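Local structure of beta-lactamase (Klebsiella pneumoniae, 6HUH) at residues L75-K78 with A79-D83; P94-W97 with M98-V102; A115-F118 with Q119-D123; T143-L147 with S148-A152. The protein probably hydrolyses beta-lactam antibiotics to substituted beta-amino acids, as a class D beta-lactamase of the OXA group. One frame throughout, in Å; residues are numbered along the deposited sequence.

Overall arrangement
The four interactions follow one another along the chain, all within the penicillin-binding transpeptidase domain, and none involves a strand of the six-stranded antiparallel sheet. Interaction 1 is a surface turn between helices 56-64 and 94-99. Interaction 2 spans helix 94-99 and the residues after it, its centre about 14 Å from that of interaction 1. Interaction 3 lies on helix 115-124, away from the active site. Interaction 4 follows helix 141-144, and its Trp-146 packs on Phe-118 of interaction 3; their centres are about 14 Å apart. Interactions 2 and 4, about 18 Å apart centre to centre, both reach the active-site region, one through Ser-101 and the other through Trp-146.

Interaction 1 of 4, residues L75-K78 with A79-D83; sequences LPFK and AGDPD
Asp-81 OD2 is held by two groups. Lys-78 N donates to it at 3.1 Å, and Arg-108 of helix 103-113 forms a salt bridge with it. The amide does not arrive in the plane of the carboxylate; it comes from above, 40° out of it. CG of Asp-81 lies beside its own backbone N (chi1 -74°), which turns the carboxylate back toward Lys-78. The backbone bond in the other direction closes the turn. Asp-81 N donates to Lys-78 O at 3.1 Å. Residues 78 to 81 form a type II beta turn, with Gly-80 at a positive phi. The Phe-77 ring packs beside the turn. Its CE1 packs on CB of Asp-81 at 3.7 Å, and its CZ on CB of Asp-83 at 3.8 Å. The ring stands steeply to the Asp-81 carboxylate, the planes 74° apart, while Pro-82 O sits at the ring edge. Trp-104 also meets this ring. Lys-78 runs extended and its ammonium does not reach Asp-81. The carboxylate thus pairs with an arginine and a backbone N-H, which would probably stabilise its charged form and tie the surface turn to helix 103-113.

Interaction 2 of 4, residues P94-W97 with M98-V102; sequences PSRW and MTYSV. With SO4 (sulfate ion), chain C.
Trp-97 O accepts a backbone hydrogen bond from five residues on, at 3.2 Å from Val-102 N. The donor lies in the carbonyl plane, on a lone pair. It forms where the chain leaves the helix at Tyr-100 and Ser-101 takes a left-handed backbone conformation. Before that, Tyr-100 N still donates to Arg-96 O at 3.1 Å. Thr-99 OG1 gives a second, shorter bond to Ser-95 O (2.7 Å), beside the weak bond from Thr-99 N. With chi1 at -57°, the hydroxyl is turned back toward the preceding turn of the helix. The Arg-96 chain is extended, and its CG packs against Tyr-100 CD2 at 3.5 Å. The guanidinium and phenol planes are 45° apart, and Tyr-100 CD2 lies over one guanidinium face. Tyr-100 also packs on Tyr-100 of the second subunit. Met-98 runs alongside Trp-97 and bends so that SD stands over the indole, 4.6 Å from the centroid of the six-membered ring, a Met-aromatic contact. Trp-97 NE1 bonds to Ser-106. Ser-101 OG donates at 3.1 Å to O4 of a sulfate, probably from the crystallisation liquor, and is also bonded to Lys-197. Placed beside Ser-51, the predicted nucleophile, Ser-101 probably is the serine of the Ser-X-Val motif of class D beta-lactamases, with Ile-103 in place of the valine.

Interaction 3 of 4, residues A115-F118 with Q119-D123; sequences AARF and QQYVD
Gln-119 N donates to Ala-115 O at 3.1 Å, and CB of Gln-119 rests near the same oxygen. Its side chain leaves with CG anti to the backbone N (chi1 -165°) and then bends at chi2. The amide is thereby carried forward along the helix, away from Ala-115. Gln-120 N donates to Ala-116 O at 3.0 Å. The aliphatic part of Gln-120 lies back over the preceding turn, where CG comes close to Ala-116 O. Tyr-121 N donates to Arg-117 O at 2.9 Å, approaching almost in line with the carbonyl. These are the successive i to i+4 bonds of a regular alpha helix, here helix 115-124, which packs against helices 56-64 and 103-113. Tyr-121 and Arg-117 run side by side in the same direction. Arg-117 CG touches Tyr-121 CE2 at 4.1 Å, while the guanidinium and ring planes differ by 37°. The phenol hydroxyl reaches helix 56-64, where it is bonded to Asp-63. Val-122 N continues the ladder, donating to Phe-118 O at 2.9 Å. Its CG2 lies alongside the Phe-118 ring, 4.2 Å from CE1, on the buried side of the helix. At Asp-123, OD1 receives Gln-119 NE2 at 3.0 Å. The donor comes to the syn side, 26° out of the carboxylate plane. Gln-119 NE2 is also bonded to Arg-130 O.

Interaction 4 of 4, residues T143-L147 with S148-A152; sequences TQAWL and SSSLA
An inverse gamma turn centred on Leu-147 reverses the chain after helix 141-144, in what probably corresponds to the omega loop of class D beta-lactamases. Ser-148 N donates to Trp-146 O at 2.9 Å to close it. The donor stands above the carbonyl plane, 38° out of it, and not on a lone pair. The following residues fold back on Ala-145. Ser-149 OG lies 2.7 Å from Gln-144 O and 2.9 Å from Ala-145 O. Its single proton can serve either carbonyl, and which one is not settled. The hydroxyl sits between its own backbone N and carbonyl carbon (chi1 66°), which points it at this pair. Ala-145 O accepts a backbone bond from Leu-151 N at 3.3 Å. A water adds to the network. It accepts from Ser-149 N at 2.8 Å and lies within hydrogen-bonding distance of Ala-145 O and Leu-151 O, bridging the two sides of the bend. Ser-148 OG is bonded to the backbone N of Tyr-202, and Ser-150 OG to the backbone O of Asp-131. Trp-146 NE1 bonds to the carboxylated lysine at position 54, as the corresponding tryptophan does in related OXA enzymes. The Trp-146 ring also meets Phe-53, and Leu-147 CD1 sits over one of its faces. Leu-151 CD2 approaches Trp-146 CB at 4.4 Å.

Interaction 1 of 4, residues L75-K78 with A79-D83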
loop_
_atom_site.group_PDB
_atom_site.type_symbol
_atom_site.label_atom_id
_atom_site.label_comp_id
_atom_site.label_asym_id
_atom_site.label_seq_id
_atom_site.Cartn_x
_atom_site.Cartn_y
_atom_site.Cartn_z
ATOM N N LEU A 75 12.357 -6.765 -2.951
ATOM C CA LEU A 75 13.804 -6.628 -3.140
ATOM C C LEU A 75 14.467 -5.663 -2.133
ATOM O O LEU A 75 13.948 -4.570 -1.915
ATOM C CB LEU A 75 14.161 -6.248 -4.591
ATOM C CG LEU A 75 13.596 -7.119 -5.744
ATOM C CD1 LEU A 75 14.021 -6.565 -7.089
ATOM C CD2 LEU A 75 14.023 -8.589 -5.635
ATOM N N PRO A 76 15.603 -6.038 -1.496
ATOM C CA PRO A 76 16.239 -5.116 -0.542
ATOM C C PRO A 76 17.085 -4.015 -1.192
ATOM O O PRO A 76 17.656 -4.208 -2.270
ATOM C CB PRO A 76 17.123 -6.043 0.282
ATOM C CG PRO A 76 17.525 -7.116 -0.670
ATOM C CD PRO A 76 16.348 -7.316 -1.586
ATOM N N PHE A 77 17.217 -2.878 -0.495
ATOM C CA PHE A 77 18.068 -1.761 -0.908
ATOM C C PHE A 77 19.534 -2.183 -0.692
ATOM O O PHE A 77 19.846 -2.802 0.322
ATOM C CB PHE A 77 17.739 -0.524 -0.054
ATOM C CG PHE A 77 18.638 0.671 -0.288
ATOM C CD1 PHE A 77 18.393 1.553 -1.340
ATOM C CD2 PHE A 77 19.702 0.943 0.569
ATOM C CE1 PHE A 77 19.206 2.673 -1.537
ATOM C CE2 PHE A 77 20.524 2.054 0.355
ATOM C CZ PHE A 77 20.271 2.909 -0.694
ATOM N N LYS A 78 20.426 -1.842 -1.621
ATOM C CA LYS A 78 21.851 -2.188 -1.490
ATOM C C LYS A 78 22.717 -0.925 -1.551
ATOM O O LYS A 78 22.325 0.031 -2.211
ATOM C CB LYS A 78 22.285 -3.145 -2.616
ATOM C CG LYS A 78 21.644 -4.533 -2.607
ATOM C CD LYS A 78 22.080 -5.308 -3.850
ATOM C CE LYS A 78 21.187 -6.473 -4.188
ATOM N NZ LYS A 78 21.422 -6.932 -5.583
ATOM N N ALA A 79 23.910 -0.940 -0.901
ATOM C CA ALA A 79 24.874 0.177 -0.920
ATOM C C ALA A 79 25.348 0.369 -2.355
ATOM O O ALA A 79 25.815 -0.572 -2.993
ATOM C CB ALA A 79 26.059 -0.114 -0.008
ATOM N N GLY A 80 25.139 1.567 -2.871
ATOM C CA GLY A 80 25.451 1.908 -4.250
ATOM C C GLY A 80 24.207 2.182 -5.079
ATOM O O GLY A 80 24.316 2.554 -6.254
ATOM N N ASP A 81 23.006 1.990 -4.477
ATOM C CA ASP A 81 21.746 2.277 -5.160
ATOM C C ASP A 81 21.371 3.728 -4.903
ATOM O O ASP A 81 21.611 4.216 -3.790
ATOM C CB ASP A 81 20.598 1.355 -4.707
ATOM C CG ASP A 81 20.658 -0.067 -5.217
ATOM O OD1 ASP A 81 21.270 -0.295 -6.281
ATOM O OD2 ASP A 81 20.067 -0.953 -4.566
ATOM N N PRO A 82 20.786 4.430 -5.909
ATOM C CA PRO A 82 20.380 5.835 -5.692
ATOM C C PRO A 82 19.462 5.987 -4.479
ATOM O O PRO A 82 18.508 5.222 -4.318
ATOM C CB PRO A 82 19.673 6.208 -7.001
ATOM C CG PRO A 82 19.388 4.903 -7.675
ATOM C CD PRO A 82 20.464 3.983 -7.277
ATOM N N ASP A 83 19.813 6.923 -3.587
ATOM C CA ASP A 83 19.092 7.190 -2.343
ATOM C C ASP A 83 18.715 8.670 -2.226
ATOM O O ASP A 83 18.957 9.301 -1.191
ATOM C CB ASP A 83 19.912 6.690 -1.120
ATOM C CG ASP A 83 21.402 7.044 -1.091
ATOM O OD1 ASP A 83 21.795 8.043 -1.739
ATOM O OD2 ASP A 83 22.166 6.341 -0.386
#

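Interaction 2 of 4, residues P94-W97 with M98-V102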
loop_
_atom_site.group_PDB
_atom_site.type_symbol
_atom_site.label_atom_id
_atom_site.label_comp_id
_atom_site.label_asym_id
_atom_site.label_seq_id
_atom_site.Cartn_x
_atom_site.Cartn_y
_atom_site.Cartn_z
ATOM N N PRO A 94 6.384 -4.365 -5.500
ATOM C CA PRO A 94 5.868 -3.628 -6.676
ATOM C C PRO A 94 4.843 -2.533 -6.344
ATOM O O PRO A 94 4.689 -1.590 -7.108
ATOM C CB PRO A 94 5.281 -4.740 -7.552
ATOM C CG PRO A 94 5.972 -5.978 -7.108
ATOM C CD PRO A 94 6.111 -5.813 -5.637
ATOM N N SER A 95 4.162 -2.655 -5.189
ATOM C CA SER A 95 3.155 -1.715 -4.672
ATOM C C SER A 95 3.826 -0.435 -4.145
ATOM O O SER A 95 3.344 0.675 -4.388
ATOM C CB SER A 95 2.331 -2.388 -3.571
ATOM O OG SER A 95 1.274 -1.561 -3.116
ATOM N N ARG A 96 4.932 -0.619 -3.420
ATOM C CA ARG A 96 5.773 0.418 -2.827
ATOM C C ARG A 96 6.624 1.100 -3.923
ATOM O O ARG A 96 6.972 2.269 -3.782
ATOM C CB ARG A 96 6.654 -0.214 -1.729
ATOM C CG ARG A 96 7.477 0.783 -0.946
ATOM C CD ARG A 96 8.185 0.138 0.218
ATOM N NE ARG A 96 9.189 1.038 0.795
ATOM C CZ ARG A 96 8.955 1.880 1.796
ATOM N NH1 ARG A 96 7.745 1.960 2.337
ATOM N NH2 ARG A 96 9.928 2.648 2.266
ATOM N N TRP A 97 6.949 0.357 -5.006
ATOM C CA TRP A 97 7.714 0.795 -6.189
ATOM C C TRP A 97 6.979 1.912 -6.886
ATOM O O TRP A 97 7.538 2.978 -7.109
ATOM C CB TRP A 97 7.832 -0.397 -7.141
ATOM C CG TRP A 97 8.445 -0.142 -8.479
ATOM C CD1 TRP A 97 9.600 0.538 -8.730
ATOM C CD2 TRP A 97 8.070 -0.768 -9.715
ATOM N NE1 TRP A 97 9.916 0.453 -10.065
ATOM C CE2 TRP A 97 8.992 -0.344 -10.694
ATOM C CE3 TRP A 97 6.998 -1.589 -10.105
ATOM C CZ2 TRP A 97 8.893 -0.737 -12.035
ATOM C CZ3 TRP A 97 6.894 -1.972 -11.428
ATOM C CH2 TRP A 97 7.838 -1.558 -12.376
ATOM N N MET A 98 5.699 1.665 -7.194
ATOM C CA MET A 98 4.800 2.602 -7.855
ATOM C C MET A 98 4.564 3.841 -7.004
ATOM O O MET A 98 4.682 4.964 -7.511
ATOM C CB MET A 98 3.468 1.914 -8.208
ATOM C CG MET A 98 3.591 0.916 -9.324
ATOM S SD MET A 98 4.289 1.644 -10.831
ATOM C CE MET A 98 3.674 0.537 -12.016
ATOM N N THR A 99 4.284 3.622 -5.697
ATOM C CA THR A 99 3.981 4.644 -4.697
ATOM C C THR A 99 5.126 5.683 -4.552
ATOM O O THR A 99 4.919 6.840 -4.929
ATOM C CB THR A 99 3.555 3.977 -3.370
ATOM O OG1 THR A 99 2.430 3.124 -3.628
ATOM C CG2 THR A 99 3.159 4.982 -2.303
ATOM N N TYR A 100 6.312 5.276 -4.067
ATOM C CA TYR A 100 7.444 6.183 -3.833
ATOM C C TYR A 100 8.409 6.317 -5.055
ATOM O O TYR A 100 9.515 6.854 -4.897
ATOM C CB TYR A 100 8.184 5.799 -2.533
ATOM C CG TYR A 100 7.215 5.525 -1.405
ATOM C CD1 TYR A 100 6.675 6.566 -0.655
ATOM C CD2 TYR A 100 6.762 4.239 -1.149
ATOM C CE1 TYR A 100 5.726 6.325 0.335
ATOM C CE2 TYR A 100 5.816 3.986 -0.162
ATOM C CZ TYR A 100 5.291 5.032 0.570
ATOM O OH TYR A 100 4.342 4.757 1.521
ATOM N N SER A 101 7.959 5.888 -6.278
ATOM C CA SER A 101 8.734 5.968 -7.531
ATOM C C SER A 101 10.202 5.567 -7.310
ATOM O O SER A 101 11.126 6.357 -7.534
ATOM C CB SER A 101 8.634 7.358 -8.161
ATOM O OG SER A 101 7.362 7.612 -8.731
ATOM N N VAL A 102 10.392 4.337 -6.815
ATOM C CA VAL A 102 11.695 3.757 -6.501
ATOM C C VAL A 102 12.397 3.389 -7.801
ATOM O O VAL A 102 12.037 2.404 -8.456
ATOM C CB VAL A 102 11.595 2.580 -5.505
ATOM C CG1 VAL A 102 12.927 2.345 -4.817
ATOM C CG2 VAL A 102 10.495 2.823 -4.475
HETATM S S SO4 C . 7.479 11.272 -8.739
HETATM O O1 SO4 C . 8.611 11.185 -7.811
HETATM O O2 SO4 C . 7.048 12.663 -8.892
HETATM O O3 SO4 C . 7.901 10.769 -10.034
HETATM O O4 SO4 C . 6.368 10.469 -8.229
HETATM O O HOH W 1 1.666 0.818 -1.204
#

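Interaction 3 of 4, residues A115-F118 with Q119-D123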
loop_
_atom_site.group_PDB
_atom_site.type_symbol
_atom_site.label_atom_id
_atom_site.label_comp_id
_atom_site.label_asym_id
_atom_site.label_seq_id
_atom_site.Cartn_x
_atom_site.Cartn_y
_atom_site.Cartn_z
ATOM N N ALA A 115 18.911 -5.753 -22.279
ATOM C CA ALA A 115 18.672 -4.645 -23.201
ATOM C C ALA A 115 17.875 -5.051 -24.442
ATOM O O ALA A 115 17.109 -4.236 -24.951
ATOM C CB ALA A 115 19.985 -4.004 -23.586
ATOM N N ALA A 116 18.035 -6.316 -24.907
ATOM C CA ALA A 116 17.340 -6.857 -26.079
ATOM C C ALA A 116 15.830 -6.987 -25.860
ATOM O O ALA A 116 15.061 -6.516 -26.706
ATOM C CB ALA A 116 17.936 -8.191 -26.479
ATOM N N ARG A 117 15.405 -7.601 -24.716
ATOM C CA ARG A 117 13.991 -7.776 -24.343
ATOM C C ARG A 117 13.357 -6.395 -24.066
ATOM O O ARG A 117 12.242 -6.133 -24.517
ATOM C CB ARG A 117 13.867 -8.684 -23.109
ATOM C CG ARG A 117 12.931 -9.883 -23.266
ATOM C CD ARG A 117 13.175 -10.870 -22.124
ATOM N NE ARG A 117 12.026 -11.735 -21.827
ATOM C CZ ARG A 117 11.924 -12.491 -20.736
ATOM N NH1 ARG A 117 12.889 -12.487 -19.825
ATOM N NH2 ARG A 117 10.855 -13.251 -20.545
ATOM N N PHE A 118 14.095 -5.507 -23.358
ATOM C CA PHE A 118 13.686 -4.146 -23.014
ATOM C C PHE A 118 13.273 -3.426 -24.279
ATOM O O PHE A 118 12.127 -2.996 -24.389
ATOM C CB PHE A 118 14.845 -3.420 -22.294
ATOM C CG PHE A 118 14.607 -2.027 -21.749
ATOM C CD1 PHE A 118 13.378 -1.672 -21.212
ATOM C CD2 PHE A 118 15.646 -1.111 -21.672
ATOM C CE1 PHE A 118 13.178 -0.407 -20.668
ATOM C CE2 PHE A 118 15.452 0.148 -21.110
ATOM C CZ PHE A 118 14.217 0.501 -20.624
ATOM N N GLN A 119 14.177 -3.391 -25.275
ATOM C CA GLN A 119 13.940 -2.801 -26.588
ATOM C C GLN A 119 12.783 -3.489 -27.289
ATOM O O GLN A 119 11.981 -2.786 -27.862
ATOM C CB GLN A 119 15.214 -2.847 -27.451
ATOM C CG GLN A 119 15.198 -1.951 -28.690
ATOM C CD GLN A 119 15.289 -0.478 -28.356
ATOM O OE1 GLN A 119 16.351 0.037 -27.991
ATOM N NE2 GLN A 119 14.178 0.242 -28.504
ATOM N N GLN A 120 12.661 -4.835 -27.235
ATOM C CA GLN A 120 11.550 -5.552 -27.885
ATOM C C GLN A 120 10.199 -5.074 -27.356
ATOM O O GLN A 120 9.286 -4.795 -28.150
ATOM C CB GLN A 120 11.669 -7.056 -27.673
ATOM C CG GLN A 120 12.690 -7.737 -28.555
ATOM C CD GLN A 120 12.953 -9.158 -28.124
ATOM O OE1 GLN A 120 14.091 -9.525 -27.797
ATOM N NE2 GLN A 120 11.911 -9.995 -28.147
ATOM N N TYR A 121 10.091 -4.947 -26.003
ATOM C CA TYR A 121 8.903 -4.476 -25.305
ATOM C C TYR A 121 8.620 -3.018 -25.698
ATOM O O TYR A 121 7.523 -2.754 -26.166
ATOM C CB TYR A 121 9.075 -4.606 -23.789
ATOM C CG TYR A 121 8.778 -5.974 -23.205
ATOM C CD1 TYR A 121 7.466 -6.407 -23.027
ATOM C CD2 TYR A 121 9.795 -6.768 -22.688
ATOM C CE1 TYR A 121 7.179 -7.642 -22.446
ATOM C CE2 TYR A 121 9.521 -8.003 -22.096
ATOM C CZ TYR A 121 8.206 -8.435 -21.970
ATOM O OH TYR A 121 7.897 -9.637 -21.372
ATOM N N VAL A 122 9.614 -2.096 -25.590
ATOM C CA VAL A 122 9.458 -0.661 -25.948
ATOM C C VAL A 122 9.001 -0.508 -27.406
ATOM O O VAL A 122 8.117 0.310 -27.663
ATOM C CB VAL A 122 10.692 0.220 -25.597
ATOM C CG1 VAL A 122 10.542 1.648 -26.099
ATOM C CG2 VAL A 122 10.918 0.231 -24.096
ATOM N N ASP A 123 9.514 -1.360 -28.323
ATOM C CA ASP A 123 9.107 -1.376 -29.733
ATOM C C ASP A 123 7.657 -1.882 -29.871
ATOM O O ASP A 123 6.842 -1.172 -30.467
ATOM C CB ASP A 123 10.033 -2.266 -30.579
ATOM C CG ASP A 123 11.453 -1.769 -30.799
ATOM O OD1 ASP A 123 11.845 -0.772 -30.144
ATOM O OD2 ASP A 123 12.183 -2.394 -31.613
#

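Interaction 4 of 4, residues T143-L147 with S148-A152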
loop_
_atom_site.group_PDB
_atom_site.type_symbol
_atom_site.label_atom_id
_atom_site.label_comp_id
_atom_site.label_asym_id
_atom_site.label_seq_id
_atom_site.Cartn_x
_atom_site.Cartn_y
_atom_site.Cartn_z
ATOM N N THR A 143 19.432 1.252 -17.661
ATOM C CA THR A 143 18.956 1.677 -16.347
ATOM C C THR A 143 18.664 3.172 -16.250
ATOM O O THR A 143 18.142 3.615 -15.224
ATOM C CB THR A 143 19.953 1.226 -15.269
ATOM O OG1 THR A 143 21.194 1.916 -15.450
ATOM C CG2 THR A 143 20.185 -0.283 -15.269
ATOM N N GLN A 144 18.983 3.947 -17.309
ATOM C CA GLN A 144 18.849 5.403 -17.306
ATOM C C GLN A 144 18.095 6.028 -18.477
ATOM O O GLN A 144 18.119 7.252 -18.572
ATOM C CB GLN A 144 20.259 6.030 -17.228
ATOM C CG GLN A 144 20.468 7.001 -16.075
ATOM C CD GLN A 144 20.679 6.309 -14.753
ATOM O OE1 GLN A 144 19.933 6.524 -13.786
ATOM N NE2 GLN A 144 21.725 5.480 -14.693
ATOM N N ALA A 145 17.445 5.233 -19.360
ATOM C CA ALA A 145 16.760 5.758 -20.553
ATOM C C ALA A 145 15.593 6.701 -20.271
ATOM O O ALA A 145 15.459 7.724 -20.951
ATOM C CB ALA A 145 16.306 4.627 -21.458
ATOM N N TRP A 146 14.754 6.360 -19.288
ATOM C CA TRP A 146 13.579 7.135 -18.885
ATOM C C TRP A 146 13.926 8.272 -17.921
ATOM O O TRP A 146 13.188 9.257 -17.839
ATOM C CB TRP A 146 12.503 6.211 -18.305
ATOM C CG TRP A 146 12.903 5.449 -17.063
ATOM C CD1 TRP A 146 12.463 5.678 -15.792
ATOM C CD2 TRP A 146 13.743 4.281 -16.992
ATOM N NE1 TRP A 146 13.008 4.760 -14.927
ATOM C CE2 TRP A 146 13.796 3.888 -15.637
ATOM C CE3 TRP A 146 14.468 3.532 -17.941
ATOM C CZ2 TRP A 146 14.572 2.810 -15.205
ATOM C CZ3 TRP A 146 15.227 2.455 -17.508
ATOM C CH2 TRP A 146 15.270 2.102 -16.157
ATOM N N LEU A 147 15.082 8.155 -17.242
ATOM C CA LEU A 147 15.603 9.131 -16.282
ATOM C C LEU A 147 16.155 10.436 -16.922
ATOM O O LEU A 147 17.353 10.739 -16.800
ATOM C CB LEU A 147 16.654 8.458 -15.391
ATOM C CG LEU A 147 16.110 7.739 -14.188
ATOM C CD1 LEU A 147 16.072 6.254 -14.417
ATOM C CD2 LEU A 147 16.953 8.055 -12.982
ATOM N N SER A 148 15.252 11.222 -17.562
ATOM C CA SER A 148 15.520 12.505 -18.234
ATOM C C SER A 148 16.708 12.438 -19.239
ATOM O O SER A 148 17.675 13.205 -19.121
ATOM C CB SER A 148 15.691 13.634 -17.213
ATOM O OG SER A 148 14.493 13.899 -16.502
ATOM N N SER A 149 16.629 11.504 -20.221
ATOM C CA SER A 149 17.688 11.327 -21.215
ATOM C C SER A 149 17.143 11.062 -22.648
ATOM O O SER A 149 16.399 11.897 -23.168
ATOM C CB SER A 149 18.681 10.256 -20.756
ATOM O OG SER A 149 18.090 8.971 -20.692
ATOM N N SER A 150 17.522 9.911 -23.267
ATOM C CA SER A 150 17.168 9.488 -24.618
ATOM C C SER A 150 15.683 9.372 -24.871
ATOM O O SER A 150 15.191 9.989 -25.807
ATOM C CB SER A 150 17.864 8.179 -24.969
ATOM O OG SER A 150 17.435 7.130 -24.117
ATOM N N LEU A 151 14.973 8.580 -24.051
ATOM C CA LEU A 151 13.533 8.352 -24.174
ATOM C C LEU A 151 12.713 9.624 -23.922
ATOM O O LEU A 151 13.069 10.447 -23.065
ATOM C CB LEU A 151 13.081 7.172 -23.284
ATOM C CG LEU A 151 11.689 6.553 -23.543
ATOM C CD1 LEU A 151 11.564 5.957 -24.956
ATOM C CD2 LEU A 151 11.399 5.485 -22.543
ATOM N N ALA A 152 11.647 9.799 -24.736
ATOM C CA ALA A 152 10.716 10.924 -24.705
ATOM C C ALA A 152 9.351 10.514 -25.276
ATOM O O ALA A 152 9.266 9.837 -26.302
ATOM C CB ALA A 152 11.290 12.101 -25.491
HETATM O O HOH W 2 14.111 10.311 -20.406
#